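Local structure of austinoid biosynthesis clusters protein H (Emericella nidulans FGSC A4, 5X9K) at residues 122-127 against 154-159. The protein takes part in the biosynthesis of the fungal meroterpenoids austinol and dehydroaustinol as a homodimeric member of the trt14 isomerase family. Numbering follows the deposited sequence.
Sequences GRFETE and DAWGKK
F124 and W156 project toward each other, and CG anti to the backbone N in both (chi1 -177° and -176°) carries the phenyl ring and the indole on between strand 122-134 and helix 150-167. The two side chains cross at about a right angle; F124 CA and W156 CA lie 7.0 Å apart. One flank of the phenyl ring lies against the root of the tryptophan: F124 CE1 comes to 3.5 Å from W156 CB, and F124 CD1 meets W156 CG at the same 3.5 Å. The rings overlap obliquely, with 4.4 Å between the centroids of the F124 phenyl and W156 pyrrole rings and 35° between the planes. W156 CD2 sits over one face of the phenyl ring, displaced toward its rim, and F124 CG likewise over one face of the indole. F124 CB adds an off-centre CH-pi contact, 4.2 Å from the W156 pyrrole centroid.

The ring of F87 also meets the indole. On the strand, F124 is paired through its backbone with G117 of the neighbouring antiparallel strand 108-119. The side chain of R123 leaves the strand on the side away from the helix; R123 NE reaches the anti lone pair of E125 OE2 at 2.9 Å in a salt bridge, and R123 NH1 makes another with D118.

Helix 150-167 thus packs on the mixed sheet of this small alpha+beta domain. With its only N-H given to S119 OG, the indole meets F124 through carbon surfaces: the contact itself is apolar, while W156-S119 and T126-T152 hydrogen bonds supply polar fastening of helix to sheet.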
loop_
_atom_site.group_PDB
_atom_site.type_symbol
_atom_site.label_atom_id
_atom_site.label_comp_id
_atom_site.label_asym_id
_atom_site.label_seq_id
_atom_site.Cartn_x
_atom_site.Cartn_y
_atom_site.Cartn_z
ATOM N N GLY A 122 -15.826 19.020 -3.185
ATOM C CA GLY A 122 -16.140 18.658 -1.825
ATOM C C GLY A 122 -14.995 17.971 -1.112
ATOM O O GLY A 122 -13.840 18.013 -1.534
ATOM N N ARG A 123 -15.344 17.322 -0.003
ATOM C CA ARG A 123 -14.351 16.715 0.874
ATOM C C ARG A 123 -13.690 15.512 0.206
ATOM O O ARG A 123 -14.357 14.674 -0.410
ATOM C CB ARG A 123 -15.022 16.290 2.181
ATOM C CG ARG A 123 -14.085 15.885 3.277
ATOM C CD ARG A 123 -13.350 17.095 3.825
ATOM N NE ARG A 123 -12.427 16.678 4.866
ATOM C CZ ARG A 123 -11.406 17.401 5.301
ATOM N NH1 ARG A 123 -11.152 18.594 4.774
ATOM N NH2 ARG A 123 -10.627 16.909 6.249
ATOM N N PHE A 124 -12.365 15.431 0.326
ATOM C CA PHE A 124 -11.600 14.273 -0.126
ATOM C C PHE A 124 -10.821 13.740 1.062
ATOM O O PHE A 124 -10.092 14.493 1.714
ATOM C CB PHE A 124 -10.651 14.638 -1.268
ATOM C CG PHE A 124 -9.889 13.463 -1.831
ATOM C CD1 PHE A 124 -10.560 12.333 -2.276
ATOM C CD2 PHE A 124 -8.505 13.508 -1.943
ATOM C CE1 PHE A 124 -9.858 11.269 -2.809
ATOM C CE2 PHE A 124 -7.793 12.457 -2.466
ATOM C CZ PHE A 124 -8.460 11.330 -2.903
ATOM N N GLU A 125 -11.008 12.459 1.366
ATOM C CA GLU A 125 -10.244 11.790 2.406
ATOM C C GLU A 125 -9.863 10.413 1.890
ATOM O O GLU A 125 -10.731 9.585 1.601
ATOM C CB GLU A 125 -11.035 11.685 3.712
ATOM C CG GLU A 125 -11.554 13.039 4.201
ATOM C CD GLU A 125 -12.068 12.990 5.628
ATOM O OE1 GLU A 125 -12.108 11.886 6.217
ATOM O OE2 GLU A 125 -12.434 14.059 6.156
ATOM N N THR A 126 -8.563 10.169 1.772
ATOM C CA THR A 126 -8.064 8.929 1.219
ATOM C C THR A 126 -6.887 8.483 2.075
ATOM O O THR A 126 -6.535 9.136 3.063
ATOM C CB THR A 126 -7.693 9.120 -0.255
ATOM O OG1 THR A 126 -7.564 7.844 -0.896
ATOM C CG2 THR A 126 -6.395 9.952 -0.397
ATOM N N GLU A 127 -6.304 7.343 1.726
ATOM C CA GLU A 127 -5.103 6.878 2.405
ATOM C C GLU A 127 -4.210 6.124 1.433
ATOM O O GLU A 127 -4.619 5.762 0.330
ATOM C CB GLU A 127 -5.436 5.998 3.604
ATOM C CG GLU A 127 -6.370 4.870 3.271
ATOM C CD GLU A 127 -6.862 4.153 4.503
ATOM O OE1 GLU A 127 -6.019 3.627 5.266
ATOM O OE2 GLU A 127 -8.100 4.116 4.697
ATOM N N ASP A 154 -10.633 6.868 -7.051
ATOM C CA ASP A 154 -11.417 6.804 -8.285
ATOM C C ASP A 154 -12.750 7.535 -8.140
ATOM O O ASP A 154 -13.227 8.164 -9.093
ATOM C CB ASP A 154 -11.672 5.352 -8.693
ATOM C CG ASP A 154 -10.391 4.559 -8.938
ATOM O OD1 ASP A 154 -9.321 5.165 -9.191
ATOM O OD2 ASP A 154 -10.465 3.313 -8.865
ATOM N N ALA A 155 -13.377 7.443 -6.964
ATOM C CA ALA A 155 -14.648 8.130 -6.742
ATOM C C ALA A 155 -14.475 9.636 -6.878
ATOM O O ALA A 155 -15.242 10.310 -7.579
ATOM C CB ALA A 155 -15.204 7.771 -5.364
ATOM N N TRP A 156 -13.449 10.177 -6.227
ATOM C CA TRP A 156 -13.160 11.595 -6.364
ATOM C C TRP A 156 -12.830 11.948 -7.809
ATOM O O TRP A 156 -13.223 13.014 -8.302
ATOM C CB TRP A 156 -12.007 11.969 -5.441
ATOM C CG TRP A 156 -11.692 13.436 -5.434
ATOM C CD1 TRP A 156 -12.356 14.412 -4.748
ATOM C CD2 TRP A 156 -10.629 14.092 -6.139
ATOM N NE1 TRP A 156 -11.766 15.639 -4.981
ATOM C CE2 TRP A 156 -10.711 15.466 -5.835
ATOM C CE3 TRP A 156 -9.616 13.651 -7.001
ATOM C CZ2 TRP A 156 -9.825 16.398 -6.361
ATOM C CZ3 TRP A 156 -8.745 14.577 -7.522
ATOM C CH2 TRP A 156 -8.850 15.936 -7.197
ATOM N N GLY A 157 -12.097 11.070 -8.501
ATOM C CA GLY A 157 -11.787 11.325 -9.898
ATOM C C GLY A 157 -13.034 11.409 -10.756
ATOM O O GLY A 157 -13.112 12.218 -11.686
ATOM N N LYS A 158 -14.030 10.580 -10.445
ATOM C CA LYS A 158 -15.290 10.634 -11.176
ATOM C C LYS A 158 -16.024 11.945 -10.912
ATOM O O LYS A 158 -16.597 12.536 -11.834
ATOM C CB LYS A 158 -16.166 9.449 -10.796
ATOM C CG LYS A 158 -15.675 8.091 -11.293
ATOM C CD LYS A 158 -16.842 7.103 -11.380
ATOM C CE LYS A 158 -16.395 5.640 -11.303
ATOM N NZ LYS A 158 -15.738 5.131 -12.546
ATOM N N LYS A 159 -16.030 12.406 -9.657
ATOM C CA LYS A 159 -16.652 13.689 -9.346
ATOM C C LYS A 159 -15.980 14.829 -10.103
ATOM O O LYS A 159 -16.664 15.721 -10.624
ATOM C CB LYS A 159 -16.624 13.939 -7.839
ATOM C CG LYS A 159 -17.459 12.949 -7.026
ATOM C CD LYS A 159 -17.427 13.251 -5.533
ATOM C CE LYS A 159 -17.993 14.625 -5.213
ATOM N NZ LYS A 159 -19.394 14.786 -5.696
#